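Local coordinates for SNF1-like protein kinase ssp2 (PDB 2QRD) that phosphorylates proteins on serine and threonine, probably as the catalytic subunit of a heterotrimeric AMPK-type kinase that responds to cellular energy state, at residues K12-F15 with G16-R20; A29-R32 with A33-R36; W62-P65 with H66-R69; L124-C127 with A128-V131. All blocks are in the same frame, centred on the assembly; numbering follows the deposited sequence.

Contact 1 of 4, residues K12-F15 with G16-R20; sequences KWHF and GVRCR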
ATOM      1  N   LYS A  12      -9.710  -0.427  17.474  1.00 58.56           N
ATOM      2  CA  LYS A  12      -9.833   0.452  16.333  1.00 56.18           C
ATOM      3  C   LYS A  12      -8.786   1.632  16.351  1.00 53.78           C
ATOM      4  O   LYS A  12      -8.028   1.803  17.314  1.00 52.84           O
ATOM      5  CB  LYS A  12     -11.300   0.896  16.169  1.00 56.49           C
ATOM      6  CG  LYS A  12     -11.876   1.783  17.288  1.00 56.94           C
ATOM      7  CD  LYS A  12     -13.399   1.900  17.076  1.00 57.62           C
ATOM      8  CE  LYS A  12     -14.072   2.847  18.100  1.00 58.81           C
ATOM      9  NZ  LYS A  12     -15.374   2.276  18.626  1.00 58.02           N
ATOM     10  N   TRP A  13      -8.722   2.384  15.253  1.00 50.65           N
ATOM     11  CA  TRP A  13      -7.861   3.548  15.153  1.00 48.57           C
ATOM     12  C   TRP A  13      -8.397   4.679  16.041  1.00 47.74           C
ATOM     13  O   TRP A  13      -9.611   4.895  16.137  1.00 47.60           O
ATOM     14  CB  TRP A  13      -7.783   4.019  13.714  1.00 46.62           C
ATOM     15  CG  TRP A  13      -7.034   3.083  12.800  1.00 45.37           C
ATOM     16  CD1 TRP A  13      -7.565   2.098  12.041  1.00 42.78           C
ATOM     17  CD2 TRP A  13      -5.623   3.085  12.530  1.00 43.00           C
ATOM     18  NE1 TRP A  13      -6.580   1.479  11.322  1.00 41.91           N
ATOM     19  CE2 TRP A  13      -5.378   2.068  11.599  1.00 41.53           C
ATOM     20  CE3 TRP A  13      -4.544   3.865  12.973  1.00 42.01           C
ATOM     21  CZ2 TRP A  13      -4.087   1.771  11.128  1.00 41.89           C
ATOM     22  CZ3 TRP A  13      -3.273   3.563  12.508  1.00 41.79           C
ATOM     23  CH2 TRP A  13      -3.062   2.533  11.587  1.00 41.73           C
ATOM     24  N   HIS A  14      -7.482   5.348  16.722  1.00 46.64           N
ATOM     25  CA  HIS A  14      -7.813   6.463  17.597  1.00 46.98           C
ATOM     26  C   HIS A  14      -6.729   7.507  17.372  1.00 47.35           C
ATOM     27  O   HIS A  14      -5.602   7.159  17.001  1.00 47.15           O
ATOM     28  CB  HIS A  14      -7.893   6.029  19.069  1.00 46.42           C
ATOM     29  CG  HIS A  14      -6.600   5.498  19.610  1.00 45.88           C
ATOM     30  ND1 HIS A  14      -5.655   6.305  20.225  1.00 45.55           N
ATOM     31  CD2 HIS A  14      -6.076   4.254  19.591  1.00 43.94           C
ATOM     32  CE1 HIS A  14      -4.625   5.570  20.601  1.00 42.29           C
ATOM     33  NE2 HIS A  14      -4.846   4.324  20.213  1.00 46.83           N
ATOM     34  N   PHE A  15      -7.103   8.782  17.518  1.00 47.76           N
ATOM     35  CA  PHE A  15      -6.168   9.875  17.399  1.00 47.53           C
ATOM     36  C   PHE A  15      -5.252   9.823  18.613  1.00 48.42           C
ATOM     37  O   PHE A  15      -5.677   9.418  19.701  1.00 48.38           O
ATOM     38  CB  PHE A  15      -6.893  11.221  17.310  1.00 47.25           C
ATOM     39  CG  PHE A  15      -7.366  11.567  15.920  1.00 47.68           C
ATOM     40  CD1 PHE A  15      -8.731  11.610  15.619  1.00 48.46           C
ATOM     41  CD2 PHE A  15      -6.451  11.839  14.903  1.00 48.80           C
ATOM     42  CE1 PHE A  15      -9.176  11.928  14.328  1.00 47.47           C
ATOM     43  CE2 PHE A  15      -6.878  12.155  13.608  1.00 48.21           C
ATOM     44  CZ  PHE A  15      -8.241  12.193  13.322  1.00 48.41           C
ATOM     45  N   GLY A  16      -3.984  10.176  18.383  1.00 49.07           N
ATOM     46  CA  GLY A  16      -2.996  10.361  19.419  1.00 49.87           C
ATOM     47  C   GLY A  16      -2.487   9.087  20.052  1.00 50.41           C
ATOM     48  O   GLY A  16      -2.603   8.012  19.473  1.00 50.44           O
ATOM     49  N   VAL A  17      -1.894   9.254  21.234  1.00 50.76           N
ATOM     50  CA  VAL A  17      -1.515   8.172  22.115  1.00 51.21           C
ATOM     51  C   VAL A  17      -2.238   8.283  23.499  1.00 51.60           C
ATOM     52  O   VAL A  17      -2.436   9.367  24.040  1.00 51.23           O
ATOM     53  CB  VAL A  17       0.098   7.904  22.114  1.00 51.98           C
ATOM     54  CG1 VAL A  17       0.893   9.029  21.470  1.00 50.82           C
ATOM     55  CG2 VAL A  17       0.674   7.421  23.444  1.00 48.00           C
ATOM     56  N   ARG A  18      -2.690   7.142  24.002  1.00 51.84           N
ATOM     57  CA  ARG A  18      -3.401   7.066  25.274  1.00 52.58           C
ATOM     58  C   ARG A  18      -2.428   7.190  26.435  1.00 52.40           C
ATOM     59  O   ARG A  18      -1.306   6.655  26.386  1.00 51.98           O
ATOM     60  CB  ARG A  18      -4.147   5.732  25.427  1.00 52.84           C
ATOM     61  CG  ARG A  18      -5.135   5.360  24.349  1.00 54.76           C
ATOM     62  CD  ARG A  18      -6.119   4.400  24.945  1.00 59.74           C
ATOM     63  NE  ARG A  18      -6.677   3.432  23.995  1.00 65.79           N
ATOM     64  CZ  ARG A  18      -7.733   3.649  23.202  1.00 67.31           C
ATOM     65  NH1 ARG A  18      -8.349   4.837  23.190  1.00 68.06           N
ATOM     66  NH2 ARG A  18      -8.165   2.676  22.404  1.00 65.03           N
ATOM     67  N   CYS A  19      -2.864   7.902  27.467  1.00 52.08           N
ATOM     68  CA  CYS A  19      -2.104   8.001  28.698  1.00 53.11           C
ATOM     69  C   CYS A  19      -3.045   7.959  29.872  1.00 53.08           C
ATOM     70  O   CYS A  19      -4.250   8.118  29.714  1.00 53.84           O
ATOM     71  CB  CYS A  19      -1.150   9.227  28.766  1.00 52.44           C
ATOM     72  SG  CYS A  19      -1.237  10.460  27.488  1.00 54.31           S
ATOM     73  N   ARG A  20      -2.483   7.704  31.038  1.00 53.76           N
ATOM     74  CA  ARG A  20      -3.247   7.574  32.272  1.00 54.71           C
ATOM     75  C   ARG A  20      -2.428   8.126  33.407  1.00 54.43           C
ATOM     76  O   ARG A  20      -1.221   8.327  33.270  1.00 54.48           O
ATOM     77  CB  ARG A  20      -3.599   6.109  32.555  1.00 54.90           C
ATOM     78  CG  ARG A  20      -4.869   5.625  31.850  1.00 57.89           C
ATOM     79  CD  ARG A  20      -5.523   4.482  32.596  1.00 62.54           C
ATOM     80  NE  ARG A  20      -5.169   3.161  32.063  1.00 66.66           N
ATOM     81  CZ  ARG A  20      -5.009   2.064  32.811  1.00 68.29           C
ATOM     82  NH1 ARG A  20      -4.706   0.903  32.234  1.00 69.62           N
ATOM     83  NH2 ARG A  20      -5.134   2.122  34.139  1.00 66.98           N
TER
HETATM   84  O   HOH W   1      -9.568   2.461  20.115  1.00 52.21           O

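Contact 2 of 4, residues A29-R32 with A33-R36; sequences AVYR and ALQR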
ATOM      1  N   ALA A  29       6.868  13.035  31.438  1.00 47.45           N
ATOM      2  CA  ALA A  29       7.252  11.871  30.609  1.00 47.17           C
ATOM      3  C   ALA A  29       7.376  12.219  29.126  1.00 47.07           C
ATOM      4  O   ALA A  29       8.292  11.764  28.448  1.00 46.72           O
ATOM      5  CB  ALA A  29       6.268  10.721  30.806  1.00 46.89           C
ATOM      6  N   VAL A  30       6.457  13.049  28.645  1.00 47.45           N
ATOM      7  CA  VAL A  30       6.503  13.588  27.289  1.00 48.02           C
ATOM      8  C   VAL A  30       7.776  14.412  27.036  1.00 48.92           C
ATOM      9  O   VAL A  30       8.424  14.251  25.983  1.00 50.11           O
ATOM     10  CB  VAL A  30       5.243  14.435  26.959  1.00 47.80           C
ATOM     11  CG1 VAL A  30       5.380  15.073  25.601  1.00 47.69           C
ATOM     12  CG2 VAL A  30       3.995  13.589  27.031  1.00 46.30           C
ATOM     13  N   TYR A  31       8.144  15.271  27.987  1.00 48.45           N
ATOM     14  CA  TYR A  31       9.346  16.104  27.851  1.00 48.07           C
ATOM     15  C   TYR A  31      10.600  15.263  27.898  1.00 48.21           C
ATOM     16  O   TYR A  31      11.572  15.529  27.197  1.00 47.97           O
ATOM     17  CB  TYR A  31       9.411  17.159  28.954  1.00 47.83           C
ATOM     18  CG  TYR A  31       8.735  18.471  28.616  1.00 48.16           C
ATOM     19  CD1 TYR A  31       7.686  18.949  29.391  1.00 48.52           C
ATOM     20  CD2 TYR A  31       9.147  19.243  27.525  1.00 48.59           C
ATOM     21  CE1 TYR A  31       7.069  20.183  29.098  1.00 47.50           C
ATOM     22  CE2 TYR A  31       8.518  20.470  27.215  1.00 47.48           C
ATOM     23  CZ  TYR A  31       7.493  20.933  28.017  1.00 46.92           C
ATOM     24  OH  TYR A  31       6.862  22.126  27.729  1.00 47.44           O
ATOM     25  N   ARG A  32      10.574  14.238  28.731  1.00 48.58           N
ATOM     26  CA  ARG A  32      11.702  13.328  28.829  1.00 49.23           C
ATOM     27  C   ARG A  32      11.893  12.529  27.537  1.00 49.47           C
ATOM     28  O   ARG A  32      13.011  12.410  27.045  1.00 49.39           O
ATOM     29  CB  ARG A  32      11.583  12.435  30.074  1.00 49.09           C
ATOM     30  CG  ARG A  32      12.010  13.146  31.342  1.00 47.98           C
ATOM     31  CD  ARG A  32      11.865  12.277  32.586  1.00 49.20           C
ATOM     32  NE  ARG A  32      12.583  12.850  33.735  1.00 50.18           N
ATOM     33  CZ  ARG A  32      12.290  12.614  35.013  1.00 50.63           C
ATOM     34  NH1 ARG A  32      11.263  11.824  35.318  1.00 51.06           N
ATOM     35  NH2 ARG A  32      13.008  13.184  35.988  1.00 48.22           N
ATOM     36  N   ALA A  33      10.797  12.011  26.995  1.00 50.17           N
ATOM     37  CA  ALA A  33      10.779  11.346  25.686  1.00 51.25           C
ATOM     38  C   ALA A  33      11.249  12.249  24.504  1.00 52.54           C
ATOM     39  O   ALA A  33      12.007  11.794  23.647  1.00 52.96           O
ATOM     40  CB  ALA A  33       9.392  10.840  25.411  1.00 51.34           C
ATOM     41  N   LEU A  34      10.778  13.503  24.454  1.00 53.21           N
ATOM     42  CA  LEU A  34      11.237  14.491  23.471  1.00 53.62           C
ATOM     43  C   LEU A  34      12.746  14.704  23.559  1.00 53.87           C
ATOM     44  O   LEU A  34      13.431  14.760  22.543  1.00 54.16           O
ATOM     45  CB  LEU A  34      10.507  15.829  23.647  1.00 53.61           C
ATOM     46  CG  LEU A  34       9.009  15.899  23.276  1.00 54.28           C
ATOM     47  CD1 LEU A  34       8.425  17.250  23.725  1.00 54.18           C
ATOM     48  CD2 LEU A  34       8.768  15.707  21.793  1.00 53.03           C
ATOM     49  N   GLN A  35      13.265  14.772  24.781  1.00 53.86           N
ATOM     50  CA  GLN A  35      14.670  15.020  24.996  1.00 53.53           C
ATOM     51  C   GLN A  35      15.530  13.809  24.617  1.00 53.80           C
ATOM     52  O   GLN A  35      16.658  13.983  24.120  1.00 54.03           O
ATOM     53  CB  GLN A  35      14.933  15.443  26.442  1.00 53.58           C
ATOM     54  CG  GLN A  35      16.398  15.635  26.744  1.00 53.47           C
ATOM     55  CD  GLN A  35      16.705  15.615  28.205  1.00 56.10           C
ATOM     56  OE1 GLN A  35      16.955  16.658  28.802  1.00 57.68           O
ATOM     57  NE2 GLN A  35      16.715  14.423  28.799  1.00 58.17           N
ATOM     58  N   ARG A  36      15.026  12.597  24.864  1.00 53.54           N
ATOM     59  CA  ARG A  36      15.746  11.385  24.434  1.00 53.78           C
ATOM     60  C   ARG A  36      15.754  11.242  22.917  1.00 53.51           C
ATOM     61  O   ARG A  36      16.745  10.802  22.339  1.00 53.03           O
ATOM     62  CB  ARG A  36      15.175  10.118  25.060  1.00 53.93           C
ATOM     63  CG  ARG A  36      15.616   9.872  26.471  1.00 55.92           C
ATOM     64  CD  ARG A  36      15.609   8.389  26.754  1.00 61.46           C
ATOM     65  NE  ARG A  36      14.271   7.808  26.625  1.00 64.06           N
ATOM     66  CZ  ARG A  36      14.024   6.518  26.394  1.00 66.18           C
ATOM     67  NH1 ARG A  36      15.021   5.637  26.251  1.00 67.32           N
ATOM     68  NH2 ARG A  36      12.769   6.103  26.316  1.00 66.11           N
TER
HETATM   69  O   HOH W   2      15.676  11.908  29.106  1.00 50.06           O

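Contact 3 of 4, residues W62-P65 with H66-R69; sequences WEIP and HCKR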
ATOM      1  N   TRP A  62      12.360  19.245  15.415  1.00 51.77           N
ATOM      2  CA  TRP A  62      13.128  18.009  15.226  1.00 52.54           C
ATOM      3  C   TRP A  62      14.015  18.165  13.995  1.00 53.30           C
ATOM      4  O   TRP A  62      13.533  18.557  12.902  1.00 52.84           O
ATOM      5  CB  TRP A  62      12.187  16.831  14.949  1.00 52.56           C
ATOM      6  CG  TRP A  62      11.140  16.496  16.003  1.00 53.09           C
ATOM      7  CD1 TRP A  62      10.063  17.265  16.411  1.00 53.59           C
ATOM      8  CD2 TRP A  62      11.043  15.272  16.727  1.00 52.74           C
ATOM      9  NE1 TRP A  62       9.333  16.595  17.374  1.00 50.21           N
ATOM     10  CE2 TRP A  62       9.904  15.367  17.575  1.00 51.10           C
ATOM     11  CE3 TRP A  62      11.819  14.104  16.753  1.00 52.32           C
ATOM     12  CZ2 TRP A  62       9.525  14.340  18.439  1.00 52.61           C
ATOM     13  CZ3 TRP A  62      11.433  13.066  17.609  1.00 53.08           C
ATOM     14  CH2 TRP A  62      10.304  13.198  18.452  1.00 53.67           C
ATOM     15  N   GLU A  63      15.304  17.865  14.156  1.00 54.12           N
ATOM     16  CA  GLU A  63      16.201  17.784  13.005  1.00 55.02           C
ATOM     17  C   GLU A  63      15.797  16.540  12.204  1.00 53.14           C
ATOM     18  O   GLU A  63      15.449  15.520  12.786  1.00 54.32           O
ATOM     19  CB  GLU A  63      17.699  17.805  13.418  1.00 55.28           C
ATOM     20  CG  GLU A  63      18.163  19.165  14.029  1.00 57.32           C
ATOM     21  CD  GLU A  63      19.600  19.661  13.621  1.00 59.08           C
ATOM     22  OE1 GLU A  63      20.627  19.200  14.201  1.00 62.13           O
ATOM     23  OE2 GLU A  63      19.701  20.586  12.756  1.00 65.14           O
ATOM     24  N   ILE A  64      15.752  16.630  10.884  1.00 51.43           N
ATOM     25  CA  ILE A  64      15.354  15.454  10.106  1.00 49.93           C
ATOM     26  C   ILE A  64      16.593  14.628   9.825  1.00 50.08           C
ATOM     27  O   ILE A  64      17.513  15.108   9.189  1.00 50.23           O
ATOM     28  CB  ILE A  64      14.518  15.803   8.810  1.00 49.97           C
ATOM     29  CG1 ILE A  64      13.248  16.590   9.164  1.00 47.51           C
ATOM     30  CG2 ILE A  64      14.117  14.545   8.064  1.00 48.43           C
ATOM     31  CD1 ILE A  64      12.654  17.371   8.025  1.00 48.88           C
ATOM     32  N   PRO A  65      16.636  13.380  10.327  1.00 50.46           N
ATOM     33  CA  PRO A  65      17.850  12.576  10.198  1.00 50.33           C
ATOM     34  C   PRO A  65      18.429  12.488   8.797  1.00 50.46           C
ATOM     35  O   PRO A  65      19.635  12.676   8.633  1.00 50.81           O
ATOM     36  CB  PRO A  65      17.412  11.199  10.700  1.00 50.08           C
ATOM     37  CG  PRO A  65      16.342  11.510  11.701  1.00 50.44           C
ATOM     38  CD  PRO A  65      15.582  12.649  11.059  1.00 50.25           C
ATOM     39  N   HIS A  66      17.598  12.205   7.797  1.00 50.94           N
ATOM     40  CA  HIS A  66      18.122  12.007   6.438  1.00 50.97           C
ATOM     41  C   HIS A  66      18.645  13.307   5.867  1.00 50.72           C
ATOM     42  O   HIS A  66      19.586  13.293   5.103  1.00 51.22           O
ATOM     43  CB  HIS A  66      17.131  11.288   5.483  1.00 50.59           C
ATOM     44  CG  HIS A  66      16.076  12.171   4.878  1.00 50.83           C
ATOM     45  ND1 HIS A  66      14.860  12.416   5.490  1.00 50.36           N
ATOM     46  CD2 HIS A  66      16.032  12.817   3.685  1.00 50.37           C
ATOM     47  CE1 HIS A  66      14.135  13.214   4.723  1.00 49.00           C
ATOM     48  NE2 HIS A  66      14.824  13.469   3.621  1.00 50.58           N
ATOM     49  N   CYS A  67      18.036  14.422   6.245  1.00 50.42           N
ATOM     50  CA  CYS A  67      18.528  15.736   5.843  1.00 50.68           C
ATOM     51  C   CYS A  67      19.823  16.082   6.601  1.00 50.89           C
ATOM     52  O   CYS A  67      20.814  16.507   5.995  1.00 50.27           O
ATOM     53  CB  CYS A  67      17.454  16.789   6.098  1.00 50.02           C
ATOM     54  SG  CYS A  67      15.910  16.555   5.170  1.00 50.94           S
ATOM     55  N   LYS A  68      19.794  15.872   7.920  1.00 51.51           N
ATOM     56  CA  LYS A  68      20.950  16.066   8.811  1.00 53.15           C
ATOM     57  C   LYS A  68      22.199  15.318   8.380  1.00 53.90           C
ATOM     58  O   LYS A  68      23.299  15.809   8.570  1.00 54.03           O
ATOM     59  CB  LYS A  68      20.610  15.668  10.260  1.00 53.36           C
ATOM     60  CG  LYS A  68      21.745  15.906  11.255  1.00 54.79           C
ATOM     61  CD  LYS A  68      21.418  15.344  12.619  1.00 57.01           C
ATOM     62  CE  LYS A  68      22.549  15.619  13.602  1.00 57.79           C
ATOM     63  NZ  LYS A  68      23.279  14.357  13.943  1.00 58.16           N
ATOM     64  N   ARG A  69      22.015  14.120   7.826  1.00 55.21           N
ATOM     65  CA  ARG A  69      23.120  13.272   7.384  1.00 56.09           C
ATOM     66  C   ARG A  69      23.786  13.837   6.144  1.00 56.31           C
ATOM     67  O   ARG A  69      24.982  13.628   5.931  1.00 56.84           O
ATOM     68  CB  ARG A  69      22.652  11.829   7.135  1.00 56.07           C
ATOM     69  CG  ARG A  69      23.139  10.825   8.194  1.00 57.59           C
ATOM     70  CD  ARG A  69      22.080  10.398   9.231  1.00 58.19           C
ATOM     71  NE  ARG A  69      20.990   9.610   8.636  1.00 59.27           N
ATOM     72  CZ  ARG A  69      20.104   8.885   9.327  1.00 59.73           C
ATOM     73  NH1 ARG A  69      20.171   8.819  10.653  1.00 59.01           N
ATOM     74  NH2 ARG A  69      19.134   8.233   8.692  1.00 60.32           N
TER

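Contact 4 of 4, residues L124-C127 with A128-V131; sequences LDLC and AMLV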
ATOM      1  N   LEU A 124       5.450  11.144  10.235  1.00 50.55           N
ATOM      2  CA  LEU A 124       5.138   9.846  10.812  1.00 51.47           C
ATOM      3  C   LEU A 124       6.354   9.012  11.241  1.00 51.66           C
ATOM      4  O   LEU A 124       6.223   8.161  12.124  1.00 51.45           O
ATOM      5  CB  LEU A 124       4.253   9.001   9.858  1.00 51.96           C
ATOM      6  CG  LEU A 124       2.768   9.355   9.697  1.00 50.84           C
ATOM      7  CD1 LEU A 124       2.136   8.486   8.614  1.00 52.21           C
ATOM      8  CD2 LEU A 124       2.047   9.207  11.022  1.00 49.18           C
ATOM      9  N   ASP A 125       7.513   9.215  10.601  1.00 52.32           N
ATOM     10  CA  ASP A 125       8.764   8.536  11.041  1.00 52.60           C
ATOM     11  C   ASP A 125       9.264   9.158  12.328  1.00 52.26           C
ATOM     12  O   ASP A 125       9.788   8.494  13.164  1.00 52.45           O
ATOM     13  CB  ASP A 125       9.865   8.562   9.975  1.00 52.87           C
ATOM     14  CG  ASP A 125       9.375   8.098   8.593  1.00 53.33           C
ATOM     15  OD1 ASP A 125       9.269   8.940   7.695  1.00 57.29           O
ATOM     16  OD2 ASP A 125       9.079   6.917   8.389  1.00 54.22           O
ATOM     17  N   LEU A 126       9.030  10.445  12.504  1.00 53.17           N
ATOM     18  CA  LEU A 126       9.300  11.126  13.779  1.00 52.85           C
ATOM     19  C   LEU A 126       8.347  10.758  14.946  1.00 52.88           C
ATOM     20  O   LEU A 126       8.791  10.624  16.099  1.00 52.78           O
ATOM     21  CB  LEU A 126       9.332  12.626  13.538  1.00 52.81           C
ATOM     22  CG  LEU A 126      10.699  13.238  13.141  1.00 53.20           C
ATOM     23  CD1 LEU A 126      11.721  12.312  12.582  1.00 51.36           C
ATOM     24  CD2 LEU A 126      10.520  14.464  12.253  1.00 51.48           C
ATOM     25  N   CYS A 127       7.061  10.575  14.643  1.00 52.51           N
ATOM     26  CA  CYS A 127       6.084  10.125  15.605  1.00 52.75           C
ATOM     27  C   CYS A 127       6.384   8.730  16.136  1.00 52.76           C
ATOM     28  O   CYS A 127       6.104   8.436  17.300  1.00 52.84           O
ATOM     29  CB  CYS A 127       4.702  10.104  14.970  1.00 54.03           C
ATOM     30  SG  CYS A 127       3.940  11.710  14.661  1.00 56.19           S
ATOM     31  N   ALA A 128       6.925   7.860  15.277  1.00 53.04           N
ATOM     32  CA  ALA A 128       7.339   6.519  15.675  1.00 52.88           C
ATOM     33  C   ALA A 128       8.507   6.575  16.653  1.00 53.59           C
ATOM     34  O   ALA A 128       8.549   5.807  17.612  1.00 54.39           O
ATOM     35  CB  ALA A 128       7.678   5.657  14.442  1.00 52.41           C
ATOM     36  N   MET A 129       9.455   7.474  16.399  1.00 54.04           N
ATOM     37  CA  MET A 129      10.549   7.803  17.313  1.00 56.08           C
ATOM     38  C   MET A 129      10.029   8.257  18.705  1.00 53.51           C
ATOM     39  O   MET A 129      10.433   7.710  19.738  1.00 52.48           O
ATOM     40  CB  MET A 129      11.444   8.887  16.654  1.00 55.47           C
ATOM     41  CG  MET A 129      12.927   8.869  17.041  1.00 58.85           C
ATOM     42  SD  MET A 129      14.080   9.908  16.019  1.00 65.12           S
ATOM     43  CE  MET A 129      13.485   9.530  14.333  1.00 62.35           C
ATOM     44  N   LEU A 130       9.140   9.245  18.712  1.00 52.58           N
ATOM     45  CA  LEU A 130       8.504   9.691  19.947  1.00 52.74           C
ATOM     46  C   LEU A 130       7.856   8.524  20.688  1.00 52.53           C
ATOM     47  O   LEU A 130       8.091   8.324  21.879  1.00 53.48           O
ATOM     48  CB  LEU A 130       7.462  10.771  19.652  1.00 52.76           C
ATOM     49  CG  LEU A 130       7.254  11.829  20.739  1.00 53.99           C
ATOM     50  CD1 LEU A 130       5.823  12.344  20.720  1.00 55.65           C
ATOM     51  CD2 LEU A 130       7.609  11.269  22.109  1.00 51.56           C
ATOM     52  N   VAL A 131       7.039   7.760  19.971  1.00 51.99           N
ATOM     53  CA  VAL A 131       6.312   6.647  20.557  1.00 51.33           C
ATOM     54  C   VAL A 131       7.257   5.637  21.191  1.00 51.69           C
ATOM     55  O   VAL A 131       7.004   5.183  22.300  1.00 51.79           O
ATOM     56  CB  VAL A 131       5.324   5.990  19.541  1.00 51.37           C
ATOM     57  CG1 VAL A 131       4.837   4.670  20.037  1.00 49.27           C
ATOM     58  CG2 VAL A 131       4.133   6.925  19.283  1.00 50.44           C
TER

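Contact 1 of 4, residues K12-F15 with G16-R20
The guanidinium of R18 lies flat on one face of the H14 imidazole, their centres 4.1 Å apart and their planes within 16° of parallel. The overlap is offset: CZ, NH1 and NH2 stand over the CG–CD2 side of the ring, while R18 CG approaches CE1. V17 CA sits at the ring edge, and G16 O comes obliquely to within 3.4 Å of H14 CE1. The ring is also held by a hydrogen bond from H14 ND1 to F15 O of 3.2 Å, reached with CG placed between the backbone N and the carbonyl carbon (chi1 62°); the donor stands above the carbonyl plane. G16, with positive phi, separates two short strands serving different partners: H14 and F15 form an antiparallel ladder with a strand of the SPCC1919.03c protein chain, whereas V17 and C19 pair with strand 89-101. With an alanine at position H14, the R18 guanidinium would probably lose the surface it stacks on and be less restrained, and F15 O would lose its side-chain donor. A water completes the local link, accepting from R18 NH2 at 2.7 Å and donating to K12 O at 3.3 Å.

Contact 2 of 4, residues A29-R32 with A33-R36
A29 and A33 are joined one helical turn apart, A33 N donating to A29 O at 2.9 Å in a nearly straight bond (167°), with the A33 methyl packed beside the same oxygen. V30 comes next, and its carbonyl receives L34 N at 2.9 Å. The L34 side chain leans over that oxygen as well, CG lying 3.2 Å from V30 O. With V30 CG1 anti to the backbone N (chi1 175°), this methyl runs alongside the leucine, both side chains pointing the same way, and meets L34 CD1 at 4.2 Å. The Y31 ring reaches the same leucine methyl, CD2 lying 4.4 Å from L34 CD1 in an oblique approach. The phenol end is fixed farther off, OH bonding T42 O and the ring packing edge-to-face with F41, while Y31 O accepts from Q35 N. R32 sends an extended chain away on the exposed side; its carbonyl takes R36 N at 3.0 Å and, weakly, a water that Q35 NE2 also contacts. The guanidinium of R36 is tied to S136 OG. These turns belong to the amphipathic helix 23-37: V30, Y31 and L34 pack on I58 of strand 57-63, A33 lies against L130, K133 and L134 of helix 123-136, and R32 and Q35 meet I11 of the SPCC1919.03c protein chain.

Contact 3 of 4, residues W62-P65 with H66-R69
I64 and H66 are brought together by their first torsions. The isoleucine CG2 stands anti to its own N, and the imidazole CG lies between backbone N and carbonyl carbon (chi1 81°), which folds the ring back along the chain until ND1 is 3.4 Å from I64 CG2. C67 SG approaches the same branch at 4.0 Å and also lies over one face of the H66 ring. R69 turns back by bends at chi2 (103°) and chi3, laying one face of its guanidinium over the proline, so that P65 CB sits 3.5 Å above the guanidinium plane. The backbone here is the start of helix 65-69, one residue after strand 57-63: I64 holds the N-cap position and P65 the first helical turn, where nitrogens find no carbonyl within the helix, so a proline, lacking the N-H, costs no bond. K68 N donates to I64 O at 2.7 Å in an almost linear bond (174°), and R69 N follows with P65 O at 2.9 Å. E63 and K68 cross at about a right angle, yet E63 OE1 and K68 NZ remain 5.5 Å apart, so any attraction between these charges would act at a distance. E63 OE2 instead bonds weakly to N73. H66 NE2 has its partner in the backbone of another protein chain, against which its ring also packs.

Contact 4 of 4, residues L124-C127 with A128-V131
M129 reaches back over the preceding turn toward L126. Its CB lies 3.2 Å from L126 O and 3.9 Å from D125 O, resting on the carbonyls that the helix offers there. From CB the chain leaves with CG anti to the backbone N (chi1 -150°), and SD extends it. A bend at chi3 (-44°) then returns the terminal methyl: CE meets L126 CD1 at 3.7 Å, with D125 O a little farther off. The two side chains thus run side by side, pointing the same way. Beneath them the backbone follows the i to i+4 pattern. L130 N bonds L126 O at 3.0 Å and V131 N bonds C127 O at 2.9 Å, A128 N reaches L124 O, and M129 N to D125 O is a weak bond of 3.4 Å. V131 CG2 also lies close to C127 O, at 3.2 Å, so one valine methyl packs against that carbonyl oxygen. D125 is buried with both carboxylate oxygens hydrogen-bonded, OD2 by an aromatic side chain of another protein chain. L124, A128 and V131 face the SPCC1919.03c protein chain, while L126 packs on A76 and I78 and L130 on L80. This is a largely apolar helix laid against an antiparallel sheet on one flank and a partner subunit on another, in keeping with the alpha+beta fold of the KA1-like adenylate sensor family.

Contact 4 is the buried one, the others being partly buried; contact 2 sets its inner face against the sheet and helix 123-136, A33 CB meeting L130 CD2 at 3.8 Å. W62 of contact 3, near the end of strand 57-63, joins both helices, touching L34 as well as L126 and L130. Contacts 1 and 3 lie farther from the chain centre, at about 14 and 17 Å, and both reach the same sheet without touching one another. Their chemistry differs accordingly: a guanidinium stack and a water bridge at contact 1, a helix start with charged side chains at contact 3, and mainly aliphatic side chains over regular backbone bonds in the two helices.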